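Local coordinates for protein esterase LipW (Mycobacterium marinum, PDB 3QH4) that probably hydrolyses ester bonds as a serine hydrolase of the alpha/beta hydrolase fold, with a strict selectivity for its substrates, at residues V196-P201 with E235-R240. Sequence-based numbering, arbitrary orientation.
Sequences VLDDRP and ESVPGR
Arg240 grips the carboxylate of Asp199 side-on, tying together two loops of the alpha/beta hydrolase fold: segment 196-201, which follows strand 189-193, and segment 235-240, which precedes strand 250-255. Arg240 NE meets Asp199 OD1 at 2.8 Å and Arg240 NH2 meets Asp199 OD2 at 3.0 Å, both nearly straight and both on syn lone pairs, with carboxylate and guanidinium nearly coplanar; this is a bidentate salt bridge. The torsion of Asp199 suits it: CG sits between the backbone N and the carbonyl carbon (chi1 65°), directing the carboxylate to the 235-240 loop.

The tightly packed part is the buried one, made by Leu197, Val237 and Pro238. Gly239 N donates to Leu197 O at 2.8 Å, and Val237 CG1 reaches Leu197 O at 3.3 Å, while Asp199 OD1 lies against both methyls of Val237. Leu197 and Pro238 meet more distantly, their side chains touching through CD2 and CB; Pro238 also rests on Thr170 and Ala173 of helix 167-181, the helix just after Ser166, the probable nucleophile. From outside the two loops, Glu263 OE1 accepts from the backbone nitrogens of Leu197 and Asp198.

The solvent side is carried by two arginines, Arg200 exposed and Arg240 partly so. The guanidiniums of Arg200 and Arg240 stack at 17° with centres 4.7 Å apart, an offset in which each CG lies over the other's plane near its rim. Two aspartates probably offset the like charges, Asp198 holding Arg200 as Asp199 holds Arg240. Arg200 NE points straight at Asp198 OD1, 2.9 Å away. That oxygen serves twice: the backbone N of Arg200 also donates to Asp198 OD1 at 3.0 Å, closing an Asx turn from 45° above the carboxylate plane.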
loop_
_atom_site.group_PDB
_atom_site.type_symbol
_atom_site.label_atom_id
_atom_site.label_comp_id
_atom_site.label_asym_id
_atom_site.label_seq_id
_atom_site.Cartn_x
_atom_site.Cartn_y
_atom_site.Cartn_z
ATOM N N VAL A 196 -5.686 4.614 -0.500
ATOM C CA VAL A 196 -6.289 5.564 -1.411
ATOM C C VAL A 196 -7.437 4.805 -2.097
ATOM O O VAL A 196 -7.189 3.759 -2.709
ATOM C CB VAL A 196 -5.210 6.021 -2.416
ATOM C CG1 VAL A 196 -5.877 6.793 -3.544
ATOM C CG2 VAL A 196 -4.165 6.898 -1.662
ATOM N N LEU A 197 -8.672 5.318 -2.010
ATOM C CA LEU A 197 -9.840 4.563 -2.462
ATOM C C LEU A 197 -10.795 5.290 -3.375
ATOM O O LEU A 197 -11.445 4.641 -4.190
ATOM C CB LEU A 197 -10.636 4.036 -1.236
ATOM C CG LEU A 197 -9.883 2.997 -0.420
ATOM C CD1 LEU A 197 -10.644 2.768 0.851
ATOM C CD2 LEU A 197 -9.786 1.710 -1.206
ATOM N N ASP A 198 -10.871 6.615 -3.270
ATOM C CA ASP A 198 -11.962 7.315 -3.931
ATOM C C ASP A 198 -11.532 8.699 -4.403
ATOM O O ASP A 198 -11.100 9.531 -3.591
ATOM C CB ASP A 198 -13.155 7.418 -2.967
ATOM C CG ASP A 198 -14.494 7.672 -3.681
ATOM O OD1 ASP A 198 -14.522 8.228 -4.791
ATOM O OD2 ASP A 198 -15.559 7.301 -3.117
ATOM N N ASP A 199 -11.660 8.953 -5.706
ATOM C CA ASP A 199 -11.330 10.287 -6.224
ATOM C C ASP A 199 -12.334 11.363 -5.809
ATOM O O ASP A 199 -12.033 12.555 -5.856
ATOM C CB ASP A 199 -11.242 10.244 -7.750
ATOM C CG ASP A 199 -12.571 9.921 -8.369
ATOM O OD1 ASP A 199 -13.062 8.795 -8.122
ATOM O OD2 ASP A 199 -13.104 10.802 -9.096
ATOM N N ARG A 200 -13.526 10.956 -5.403
ATOM C CA ARG A 200 -14.556 11.917 -5.017
ATOM C C ARG A 200 -14.166 12.520 -3.666
ATOM O O ARG A 200 -13.759 11.811 -2.787
ATOM C CB ARG A 200 -15.905 11.201 -4.934
ATOM C CG ARG A 200 -16.377 10.672 -6.335
ATOM C CD ARG A 200 -17.642 9.841 -6.193
ATOM N NE ARG A 200 -17.345 8.555 -5.576
ATOM C CZ ARG A 200 -18.210 7.552 -5.416
ATOM N NH1 ARG A 200 -19.461 7.642 -5.868
ATOM N NH2 ARG A 200 -17.807 6.428 -4.833
ATOM N N PRO A 201 -14.293 13.837 -3.507
ATOM C CA PRO A 201 -13.857 14.488 -2.243
ATOM C C PRO A 201 -14.699 14.068 -1.036
ATOM O O PRO A 201 -15.871 13.781 -1.160
ATOM C CB PRO A 201 -14.054 15.981 -2.523
ATOM C CG PRO A 201 -14.139 16.096 -4.051
ATOM C CD PRO A 201 -14.754 14.805 -4.520
ATOM N N GLU A 235 -13.128 0.327 -12.017
ATOM C CA GLU A 235 -11.853 -0.322 -12.378
ATOM C C GLU A 235 -10.620 0.489 -12.001
ATOM O O GLU A 235 -9.596 -0.088 -11.634
ATOM C CB GLU A 235 -11.808 -0.698 -13.859
ATOM C CG GLU A 235 -12.831 -1.814 -14.238
ATOM C CD GLU A 235 -14.281 -1.342 -14.213
ATOM O OE1 GLU A 235 -14.576 -0.226 -14.693
ATOM O OE2 GLU A 235 -15.136 -2.103 -13.721
ATOM N N SER A 236 -10.706 1.818 -12.051
ATOM C CA SER A 236 -9.567 2.637 -11.615
ATOM C C SER A 236 -9.682 3.114 -10.170
ATOM O O SER A 236 -8.684 3.468 -9.543
ATOM C CB SER A 236 -9.382 3.847 -12.543
ATOM O OG SER A 236 -10.616 4.531 -12.767
ATOM N N VAL A 237 -10.908 3.108 -9.652
ATOM C CA VAL A 237 -11.230 3.742 -8.353
ATOM C C VAL A 237 -12.027 2.737 -7.546
ATOM O O VAL A 237 -13.238 2.637 -7.704
ATOM C CB VAL A 237 -12.080 5.014 -8.555
ATOM C CG1 VAL A 237 -12.316 5.728 -7.209
ATOM C CG2 VAL A 237 -11.379 6.013 -9.599
ATOM N N PRO A 238 -11.363 1.963 -6.672
ATOM C CA PRO A 238 -12.094 0.905 -5.978
ATOM C C PRO A 238 -13.309 1.389 -5.179
ATOM O O PRO A 238 -14.327 0.659 -5.104
ATOM C CB PRO A 238 -11.011 0.264 -5.076
ATOM C CG PRO A 238 -9.748 0.486 -5.813
ATOM C CD PRO A 238 -9.911 1.891 -6.408
ATOM N N GLY A 239 -13.259 2.612 -4.625
ATOM C CA GLY A 239 -14.337 3.102 -3.819
ATOM C C GLY A 239 -15.597 3.358 -4.631
ATOM O O GLY A 239 -16.690 3.441 -4.062
ATOM N N ARG A 240 -15.459 3.457 -5.954
ATOM C CA ARG A 240 -16.662 3.577 -6.807
ATOM C C ARG A 240 -17.382 2.249 -7.129
ATOM O O ARG A 240 -18.489 2.267 -7.724
ATOM C CB ARG A 240 -16.340 4.329 -8.114
ATOM C CG ARG A 240 -16.099 5.827 -7.904
ATOM C CD ARG A 240 -15.703 6.436 -9.245
ATOM N NE ARG A 240 -15.457 7.881 -9.203
ATOM C CZ ARG A 240 -16.341 8.827 -9.532
ATOM N NH1 ARG A 240 -17.597 8.519 -9.813
ATOM N NH2 ARG A 240 -15.974 10.105 -9.551
#